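Local coordinates for protein beta-fructofuranosidase (Bifidobacterium adolescentis, PDB 6NOB) that probably hydrolyses terminal beta-fructofuranoside bonds in sucrose and related fructosides, as a member of glycoside hydrolase family 32, at residues A530-V535 with I618-K623; Y521-L526 with V580-V585; H525-A530 with K623-D628; E549-R554 with V562-A567. All blocks are in the same frame, centred on the assembly; numbering follows the deposited sequence.

In the fold
All four contacts lie in the C-terminal beta-sandwich that family 32 enzymes carry beside their five-bladed beta-propeller, the domain that houses the active site in this family. Interactions 1 and 4 belong to one sheet, in which their strands 532-540 and 547-555 are neighbours, with centres about 15 Å apart. Interactions 2 and 3 belong to the other and flank strand 519-526, their centres about 8 Å apart. The sheets meet where M534 CE and I618 CD1 of interaction 1 pack on V524 CG2 of interaction 2, at 3.7 and 3.8 Å. R554 of interaction 4 bonds the carbonyl oxygens of A530 and V580, linking loops that lead into the two sheets.

Interaction 1: A530-V535 with I618-K623; sequences ADAIMV and IASSGK
Strands 532-540 and 614-620 run antiparallel in one sheet of the C-terminal beta-sandwich, their short segments 4.8 Å apart at closest approach and 174° between directions. I533 and A619 form the hydrogen-bonded pair: I533 N gives to A619 O at 2.9 Å, and A619 N returns a bond to I533 O. A532-S620 and M534-I618, on either side of it, are non-hydrogen-bonded pairs. Past A532-S620 the ladder continues into the loop, where S621 N meets D531 O at 2.8 Å; S621 OG adds a weak bond to the same oxygen.

M534 and I618 lie alongside each other and point into the sandwich, M534 CG touching I618 CG1 at 4.0 Å, and both reach V524 of the facing sheet. I533 CG2 rests against A619 CB on the other face, while the rest of I533 leads off toward L551 and Q553. S620 CB packs on A532 CB at 3.8 Å. S620 OG is anti to the backbone N (chi1 173°), which sets the hydroxyl beside the carbonyl carbon, facing on along the chain to accept from G622 N and close an ST turn. Replacing this serine by alanine removes the hydroxyl and is likely to leave G622 N without this acceptor, the turn less firmly set. Across from the turn, A530 CB sits 3.4 Å from G622 N.

Interaction 2: Y521-L526 with V580-V585; sequences YANVHL and VRQVEV
The antiparallel ladder between strands 519-526 and 582-588 lies in the sheet of the C-terminal beta-sandwich that faces M534. A522-V585 and V524-V583 are hydrogen-bonded pairs, and N523-E584 and H525-Q582 are the non-hydrogen-bonded ones. V524 N bonds V583 O and V583 N bonds V524 O, both at 2.8 Å, and L526 N extends the ladder to R581 O.

A522, V524, V583 and V585 turn their side chains into the sandwich, while the opposite face carries a polar row. There Y521 OH donates to E584 OE2 at 2.6 Å, meeting the oxygen on its anti side, 20° out of the carboxylate plane; the oxygen itself lies in the plane of the ring, at its edge. E584 CG comes within 3.4 Å of Y521 CE2, and E584 OE1 is taken by Y494, so two tyrosine hydroxyls grip one buried carboxylate. A phenylalanine in place of Y521 would probably cost E584 OE2 this donor and set one side of the carboxylate loose.

Next along the row, Q582 stretches out with CG anti to its own N (chi1 -175°) and gives NE2 to N523 OD1 at 3.1 Å, a straight bond that arrives tilted from the acceptor's carbonyl plane. The H525 ring lies alongside the same amide, its plane turned 26° from it, with H525 CE1 3.7 Å from Q582 CD.

Interaction 3: H525-A530 with K623-D628; sequences HLADDA and KIDAVD
This is a surface contact at the end of strand 519-526, where it leaves strand 624-632 and turns into the loop leading to the other sheet of the C-terminal sandwich. Two residues, D625 and A626, stand opposite the single H525: H525 N donates to A626 O at 3.1 Å, and H525 O accepts from D625 N at 2.8 Å. The register slips by one residue, so that L526 pairs with I624, their CD2 and CG1 lying side by side on the inner face. One step further A527 N reaches K623 O, and A527 CB lies 3.4 Å from D625 OD2.

D528 then secures the loop with its carboxylate. Its CG sits between the backbone N and the carbonyl carbon (chi1 45°), which carries the group across to K623. OD2 uses its syn lone pair to take K623 N at 2.8 Å. OD1 accepts from A530 N and from a water, which also donates to K623 O, so K623 is held at both its N and its O. Bonds to both carboxylate oxygens fix the rotation of the group. The next residue, D529, forms a salt bridge with R581. The arrangement is a classic beta bulge followed by an Asx turn, at an antiparallel strand end.

Interaction 4: E549-R554 with V562-A567; sequences ELLLQR and VAKGTA
Strands 547-555 and 558-564 form a beta hairpin at one side of the C-terminal sandwich, and the hydrogen bonds between the two segments all run backbone to backbone. L551-V562 is a hydrogen-bonded pair: L551 N gives to V562 O at 2.8 Å, and V562 N to L551 O at 2.7 Å. V562 O also receives a CA-H contact from L550, whose CD1 lies near the same oxygen. At E549-K564, E549 N meets K564 O at 3.0 Å, while the return bond from K564 N to E549 O is bent (129°) and weak. The backbone of L550, L552 and R554 bonds strand 532-540 on the other side.

There the strand 558-564 ends in a type II turn from A563 to T566. A563 O is taken by T566 OG1 at 2.8 Å, with only a weak bond from T566 N; T566 OG1 also bonds V568 N, and G565 O accepts from N541. At the far end R554 sends its guanidinium off to A530 O and V580 O.

On the face shared by E549, L551, V562 and K564, L551 CB packs against V562 CB. E549 and K564 run alongside each other, but their charged ends stay apart, E549 OE1 to K564 NZ being 5.1 Å. K564 instead crosses over L551, putting NZ 3.8 Å from L551 CD1.

Interaction 1: A530-V535 with I618-K623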
# COMPACT_ATOMS: atom_id res chain seq x y z
N ALA A 530 13.02 -31.96 7.38
CA ALA A 530 11.96 -32.90 7.72
C ALA A 530 10.60 -32.19 7.79
O ALA A 530 10.51 -30.96 7.85
CB ALA A 530 12.26 -33.58 9.05
N ASP A 531 9.54 -32.99 7.78
CA ASP A 531 8.19 -32.46 7.90
C ASP A 531 8.03 -31.72 9.21
O ASP A 531 8.52 -32.15 10.26
CB ASP A 531 7.17 -33.60 7.81
CG ASP A 531 6.94 -34.07 6.39
OD1 ASP A 531 7.64 -33.59 5.48
OD2 ASP A 531 6.07 -34.95 6.19
N ALA A 532 7.34 -30.58 9.16
CA ALA A 532 7.17 -29.74 10.34
C ALA A 532 5.89 -28.93 10.21
O ALA A 532 5.38 -28.72 9.11
CB ALA A 532 8.38 -28.82 10.55
N ILE A 533 5.40 -28.46 11.35
CA ILE A 533 4.16 -27.69 11.41
C ILE A 533 4.31 -26.61 12.48
O ILE A 533 4.83 -26.86 13.57
CB ILE A 533 2.95 -28.60 11.70
CG1 ILE A 533 1.67 -27.77 11.82
CG2 ILE A 533 3.17 -29.43 12.96
CD1 ILE A 533 0.44 -28.47 11.28
N MET A 534 3.86 -25.40 12.15
CA MET A 534 3.86 -24.27 13.08
C MET A 534 2.47 -23.66 13.10
O MET A 534 2.05 -23.03 12.12
CB MET A 534 4.91 -23.23 12.68
CG MET A 534 6.35 -23.61 13.03
SD MET A 534 7.57 -22.47 12.38
CE MET A 534 7.24 -21.00 13.36
N VAL A 535 1.75 -23.85 14.20
CA VAL A 535 0.45 -23.22 14.40
C VAL A 535 0.69 -21.77 14.81
O VAL A 535 1.18 -21.50 15.91
CB VAL A 535 -0.39 -23.96 15.45
CG1 VAL A 535 -1.69 -23.23 15.71
CG2 VAL A 535 -0.64 -25.40 15.01
N ILE A 618 4.91 -25.31 17.81
CA ILE A 618 5.97 -25.73 16.91
C ILE A 618 6.23 -27.22 17.11
O ILE A 618 6.39 -27.67 18.25
CB ILE A 618 7.26 -24.92 17.12
CG1 ILE A 618 6.98 -23.42 16.98
CG2 ILE A 618 8.34 -25.36 16.15
CD1 ILE A 618 8.04 -22.56 17.62
N ALA A 619 6.28 -27.96 16.01
CA ALA A 619 6.60 -29.38 16.04
C ALA A 619 7.29 -29.75 14.74
O ALA A 619 6.99 -29.19 13.68
CB ALA A 619 5.35 -30.24 16.25
N SER A 620 8.21 -30.71 14.83
CA SER A 620 8.97 -31.16 13.68
C SER A 620 9.29 -32.64 13.82
O SER A 620 9.57 -33.12 14.93
CB SER A 620 10.27 -30.35 13.52
OG SER A 620 11.09 -30.88 12.50
N SER A 621 9.22 -33.36 12.70
CA SER A 621 9.71 -34.73 12.64
C SER A 621 11.23 -34.79 12.71
O SER A 621 11.78 -35.85 13.02
CB SER A 621 9.24 -35.42 11.36
OG SER A 621 7.84 -35.26 11.15
N GLY A 622 11.90 -33.69 12.42
CA GLY A 622 13.33 -33.53 12.59
C GLY A 622 13.66 -32.85 13.90
O GLY A 622 12.97 -33.04 14.91
N LYS A 623 14.72 -32.06 13.90
CA LYS A 623 15.18 -31.38 15.11
C LYS A 623 14.98 -29.88 14.99
O LYS A 623 15.21 -29.29 13.93
CB LYS A 623 16.66 -31.69 15.38
CG LYS A 623 17.17 -31.09 16.69
CD LYS A 623 18.63 -30.70 16.59
CE LYS A 623 19.21 -30.32 17.96
NZ LYS A 623 20.62 -30.77 18.11

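Interaction 2: Y521-L526 with V580-V585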
# COMPACT_ATOMS: atom_id res chain seq x y z
N TYR A 521 6.56 -11.98 17.93
CA TYR A 521 7.61 -12.24 16.96
C TYR A 521 8.23 -13.59 17.29
O TYR A 521 8.39 -13.93 18.47
CB TYR A 521 8.66 -11.12 16.97
CG TYR A 521 10.02 -11.51 16.43
CD1 TYR A 521 11.00 -12.04 17.25
CD2 TYR A 521 10.32 -11.33 15.08
CE1 TYR A 521 12.24 -12.39 16.76
CE2 TYR A 521 11.56 -11.68 14.58
CZ TYR A 521 12.52 -12.21 15.42
OH TYR A 521 13.75 -12.56 14.92
N ALA A 522 8.59 -14.36 16.27
CA ALA A 522 9.22 -15.65 16.50
C ALA A 522 10.34 -15.89 15.49
O ALA A 522 10.15 -15.67 14.29
CB ALA A 522 8.20 -16.79 16.42
N ASN A 523 11.49 -16.34 15.98
CA ASN A 523 12.63 -16.73 15.16
C ASN A 523 12.95 -18.19 15.46
O ASN A 523 13.40 -18.51 16.56
CB ASN A 523 13.83 -15.83 15.44
CG ASN A 523 15.03 -16.14 14.56
OD1 ASN A 523 14.92 -16.89 13.59
ND2 ASN A 523 16.18 -15.57 14.90
N VAL A 524 12.70 -19.06 14.49
CA VAL A 524 12.85 -20.50 14.66
C VAL A 524 13.94 -21.00 13.72
O VAL A 524 13.95 -20.65 12.53
CB VAL A 524 11.52 -21.24 14.40
CG1 VAL A 524 11.68 -22.74 14.66
CG2 VAL A 524 10.41 -20.66 15.26
N HIS A 525 14.84 -21.82 14.25
CA HIS A 525 15.93 -22.41 13.48
C HIS A 525 15.73 -23.91 13.39
O HIS A 525 15.69 -24.60 14.42
CB HIS A 525 17.29 -22.09 14.12
CG HIS A 525 17.75 -20.69 13.88
ND1 HIS A 525 18.25 -20.27 12.68
CD2 HIS A 525 17.77 -19.61 14.70
CE1 HIS A 525 18.57 -18.99 12.76
NE2 HIS A 525 18.29 -18.56 13.98
N LEU A 526 15.60 -24.42 12.17
CA LEU A 526 15.42 -25.84 11.92
C LEU A 526 16.74 -26.46 11.47
O LEU A 526 17.52 -25.82 10.76
CB LEU A 526 14.34 -26.07 10.85
CG LEU A 526 12.97 -25.47 11.15
CD1 LEU A 526 12.07 -25.54 9.93
CD2 LEU A 526 12.32 -26.17 12.34
N VAL A 580 14.34 -24.83 3.73
CA VAL A 580 14.06 -23.80 4.72
C VAL A 580 14.69 -24.20 6.04
O VAL A 580 14.48 -25.32 6.54
CB VAL A 580 12.55 -23.58 4.87
CG1 VAL A 580 12.26 -22.58 5.97
CG2 VAL A 580 11.94 -23.13 3.55
N ARG A 581 15.49 -23.30 6.62
CA ARG A 581 16.15 -23.60 7.89
C ARG A 581 15.85 -22.53 8.93
O ARG A 581 15.85 -22.82 10.13
CB ARG A 581 17.66 -23.73 7.68
CG ARG A 581 18.07 -24.89 6.80
CD ARG A 581 17.67 -26.22 7.42
NE ARG A 581 18.04 -27.34 6.56
CZ ARG A 581 17.27 -27.83 5.59
NH1 ARG A 581 17.70 -28.85 4.85
NH2 ARG A 581 16.07 -27.32 5.37
N GLN A 582 15.59 -21.30 8.50
CA GLN A 582 15.21 -20.22 9.39
C GLN A 582 13.80 -19.76 9.05
O GLN A 582 13.50 -19.47 7.89
CB GLN A 582 16.18 -19.04 9.31
CG GLN A 582 15.87 -17.94 10.31
CD GLN A 582 16.87 -16.81 10.29
OE1 GLN A 582 17.65 -16.67 9.35
NE2 GLN A 582 16.86 -15.99 11.34
N VAL A 583 12.94 -19.69 10.07
CA VAL A 583 11.58 -19.18 9.93
C VAL A 583 11.44 -18.00 10.89
O VAL A 583 11.59 -18.16 12.11
CB VAL A 583 10.53 -20.25 10.23
CG1 VAL A 583 9.14 -19.64 10.18
CG2 VAL A 583 10.64 -21.40 9.24
N GLU A 584 11.17 -16.82 10.34
CA GLU A 584 10.94 -15.61 11.12
C GLU A 584 9.50 -15.16 10.91
O GLU A 584 9.07 -14.97 9.77
CB GLU A 584 11.93 -14.51 10.72
CG GLU A 584 12.06 -13.41 11.75
CD GLU A 584 13.18 -12.43 11.44
OE1 GLU A 584 13.20 -11.86 10.33
OE2 GLU A 584 14.04 -12.23 12.32
N VAL A 585 8.77 -15.01 12.01
CA VAL A 585 7.33 -14.77 11.97
C VAL A 585 7.00 -13.49 12.72
O VAL A 585 7.40 -13.32 13.88
CB VAL A 585 6.54 -15.95 12.56
CG1 VAL A 585 5.04 -15.69 12.46
CG2 VAL A 585 6.91 -17.25 11.86

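Interaction 3: H525-A530 with K623-D628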
# COMPACT_ATOMS: atom_id res chain seq x y z
N HIS A 525 14.84 -21.82 14.25
CA HIS A 525 15.93 -22.41 13.48
C HIS A 525 15.73 -23.91 13.39
O HIS A 525 15.69 -24.60 14.42
CB HIS A 525 17.29 -22.09 14.12
CG HIS A 525 17.75 -20.69 13.88
ND1 HIS A 525 18.25 -20.27 12.68
CD2 HIS A 525 17.77 -19.61 14.70
CE1 HIS A 525 18.57 -18.99 12.76
NE2 HIS A 525 18.29 -18.56 13.98
N LEU A 526 15.60 -24.42 12.17
CA LEU A 526 15.42 -25.84 11.92
C LEU A 526 16.74 -26.46 11.47
O LEU A 526 17.52 -25.82 10.76
CB LEU A 526 14.34 -26.07 10.85
CG LEU A 526 12.97 -25.47 11.15
CD1 LEU A 526 12.07 -25.54 9.93
CD2 LEU A 526 12.32 -26.17 12.34
N ALA A 527 16.97 -27.70 11.89
CA ALA A 527 18.23 -28.38 11.64
C ALA A 527 18.22 -29.25 10.39
O ALA A 527 19.28 -29.76 10.01
CB ALA A 527 18.61 -29.25 12.85
N ASP A 528 17.08 -29.43 9.75
CA ASP A 528 16.96 -30.39 8.66
C ASP A 528 15.80 -29.98 7.76
O ASP A 528 15.21 -28.91 7.93
CB ASP A 528 16.79 -31.81 9.21
CG ASP A 528 15.78 -31.87 10.33
OD1 ASP A 528 14.60 -31.51 10.09
OD2 ASP A 528 16.16 -32.27 11.45
N ASP A 529 15.46 -30.85 6.81
CA ASP A 529 14.38 -30.61 5.87
C ASP A 529 13.17 -31.49 6.15
O ASP A 529 12.36 -31.74 5.24
CB ASP A 529 14.88 -30.83 4.44
CG ASP A 529 14.14 -29.99 3.43
OD1 ASP A 529 14.25 -28.75 3.51
OD2 ASP A 529 13.44 -30.56 2.56
N ALA A 530 13.02 -31.96 7.38
CA ALA A 530 11.96 -32.90 7.72
C ALA A 530 10.60 -32.19 7.79
O ALA A 530 10.51 -30.96 7.85
CB ALA A 530 12.26 -33.58 9.05
N LYS A 623 14.72 -32.06 13.90
CA LYS A 623 15.18 -31.38 15.11
C LYS A 623 14.98 -29.88 14.99
O LYS A 623 15.21 -29.29 13.93
CB LYS A 623 16.66 -31.69 15.38
CG LYS A 623 17.17 -31.09 16.69
CD LYS A 623 18.63 -30.70 16.59
CE LYS A 623 19.21 -30.32 17.96
NZ LYS A 623 20.62 -30.77 18.11
N ILE A 624 14.55 -29.27 16.09
CA ILE A 624 14.45 -27.82 16.21
C ILE A 624 15.69 -27.35 16.97
O ILE A 624 15.92 -27.77 18.11
CB ILE A 624 13.16 -27.39 16.92
CG1 ILE A 624 11.94 -27.84 16.12
CG2 ILE A 624 13.13 -25.88 17.13
CD1 ILE A 624 10.73 -28.17 16.97
N ASP A 625 16.48 -26.48 16.34
CA ASP A 625 17.73 -26.04 16.96
C ASP A 625 17.48 -24.98 18.03
O ASP A 625 18.04 -25.06 19.13
CB ASP A 625 18.69 -25.50 15.89
CG ASP A 625 19.52 -26.60 15.24
OD1 ASP A 625 19.75 -27.65 15.89
OD2 ASP A 625 19.95 -26.42 14.08
N ALA A 626 16.65 -23.99 17.74
CA ALA A 626 16.44 -22.89 18.67
C ALA A 626 15.11 -22.22 18.38
O ALA A 626 14.59 -22.27 17.26
CB ALA A 626 17.58 -21.86 18.59
N VAL A 627 14.55 -21.59 19.42
CA VAL A 627 13.30 -20.84 19.33
C VAL A 627 13.48 -19.52 20.08
O VAL A 627 13.76 -19.52 21.28
CB VAL A 627 12.10 -21.62 19.89
CG1 VAL A 627 10.89 -20.71 20.02
CG2 VAL A 627 11.78 -22.82 19.02
N ASP A 628 13.33 -18.40 19.37
CA ASP A 628 13.43 -17.06 19.94
C ASP A 628 12.09 -16.39 19.71
O ASP A 628 11.81 -15.89 18.61
CB ASP A 628 14.58 -16.28 19.29
CG ASP A 628 14.66 -14.83 19.75
OD1 ASP A 628 13.97 -14.46 20.73
OD2 ASP A 628 15.42 -14.06 19.13
O HOH W 1 13.44 -29.68 11.51

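Interaction 4: E549-R554 with V562-A567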
# COMPACT_ATOMS: atom_id res chain seq x y z
N GLU A 549 -7.69 -21.57 11.25
CA GLU A 549 -6.38 -21.96 11.76
C GLU A 549 -5.33 -21.53 10.75
O GLU A 549 -5.48 -21.77 9.55
CB GLU A 549 -6.31 -23.47 12.00
CG GLU A 549 -5.21 -23.88 12.97
CD GLU A 549 -5.16 -25.38 13.20
OE1 GLU A 549 -5.68 -26.14 12.35
OE2 GLU A 549 -4.60 -25.80 14.23
N LEU A 550 -4.27 -20.88 11.24
CA LEU A 550 -3.19 -20.37 10.40
C LEU A 550 -1.92 -21.15 10.70
O LEU A 550 -1.44 -21.15 11.84
CB LEU A 550 -2.97 -18.88 10.65
CG LEU A 550 -1.82 -18.22 9.89
CD1 LEU A 550 -2.06 -18.30 8.39
CD2 LEU A 550 -1.63 -16.77 10.33
N LEU A 551 -1.38 -21.81 9.69
CA LEU A 551 -0.21 -22.67 9.85
C LEU A 551 0.87 -22.31 8.85
O LEU A 551 0.60 -21.86 7.74
CB LEU A 551 -0.56 -24.15 9.66
CG LEU A 551 -1.89 -24.68 10.19
CD1 LEU A 551 -2.12 -26.09 9.67
CD2 LEU A 551 -1.90 -24.65 11.70
N LEU A 552 2.12 -22.52 9.27
CA LEU A 552 3.22 -22.76 8.36
C LEU A 552 3.55 -24.25 8.45
O LEU A 552 3.85 -24.76 9.53
CB LEU A 552 4.45 -21.92 8.70
CG LEU A 552 5.53 -22.00 7.62
CD1 LEU A 552 5.15 -21.17 6.39
CD2 LEU A 552 6.89 -21.59 8.16
N GLN A 553 3.49 -24.94 7.32
CA GLN A 553 3.62 -26.39 7.31
C GLN A 553 4.54 -26.81 6.18
O GLN A 553 4.41 -26.33 5.05
CB GLN A 553 2.26 -27.06 7.17
CG GLN A 553 2.31 -28.57 7.06
CD GLN A 553 0.96 -29.21 7.26
OE1 GLN A 553 0.84 -30.27 7.87
NE2 GLN A 553 -0.09 -28.56 6.75
N ARG A 554 5.47 -27.71 6.48
CA ARG A 554 6.36 -28.30 5.49
C ARG A 554 6.03 -29.77 5.34
O ARG A 554 5.92 -30.49 6.34
CB ARG A 554 7.83 -28.12 5.87
CG ARG A 554 8.78 -28.70 4.83
CD ARG A 554 10.21 -28.23 5.06
NE ARG A 554 10.72 -28.69 6.35
CZ ARG A 554 11.86 -28.27 6.88
NH1 ARG A 554 12.61 -27.37 6.25
NH2 ARG A 554 12.25 -28.73 8.06
N VAL A 562 -0.76 -22.09 5.38
CA VAL A 562 -2.08 -22.72 5.29
C VAL A 562 -3.07 -21.88 6.08
O VAL A 562 -2.81 -21.55 7.25
CB VAL A 562 -2.07 -24.17 5.80
CG1 VAL A 562 -3.37 -24.86 5.42
CG2 VAL A 562 -0.87 -24.93 5.26
N ALA A 563 -4.19 -21.54 5.47
CA ALA A 563 -5.24 -20.73 6.09
C ALA A 563 -6.53 -21.54 6.12
O ALA A 563 -7.46 -21.27 5.36
CB ALA A 563 -5.41 -19.40 5.34
N LYS A 564 -6.59 -22.52 7.01
CA LYS A 564 -7.75 -23.41 7.08
C LYS A 564 -8.97 -22.67 7.60
O LYS A 564 -8.87 -21.84 8.51
CB LYS A 564 -7.44 -24.62 7.96
CG LYS A 564 -6.36 -25.53 7.40
CD LYS A 564 -6.12 -26.76 8.26
CE LYS A 564 -5.66 -27.94 7.42
NZ LYS A 564 -4.47 -28.63 8.02
N GLY A 565 -10.13 -22.98 7.02
CA GLY A 565 -11.38 -22.34 7.39
C GLY A 565 -11.62 -21.00 6.75
O GLY A 565 -12.74 -20.48 6.85
N THR A 566 -10.62 -20.41 6.09
CA THR A 566 -10.75 -19.11 5.47
C THR A 566 -11.25 -19.25 4.03
O THR A 566 -11.35 -20.34 3.47
CB THR A 566 -9.42 -18.37 5.48
OG1 THR A 566 -8.60 -18.85 4.40
CG2 THR A 566 -8.70 -18.62 6.79
N ALA A 567 -11.55 -18.10 3.42
CA ALA A 567 -11.98 -18.07 2.03
C ALA A 567 -10.87 -18.44 1.05
O ALA A 567 -11.16 -18.69 -0.12
CB ALA A 567 -12.53 -16.69 1.68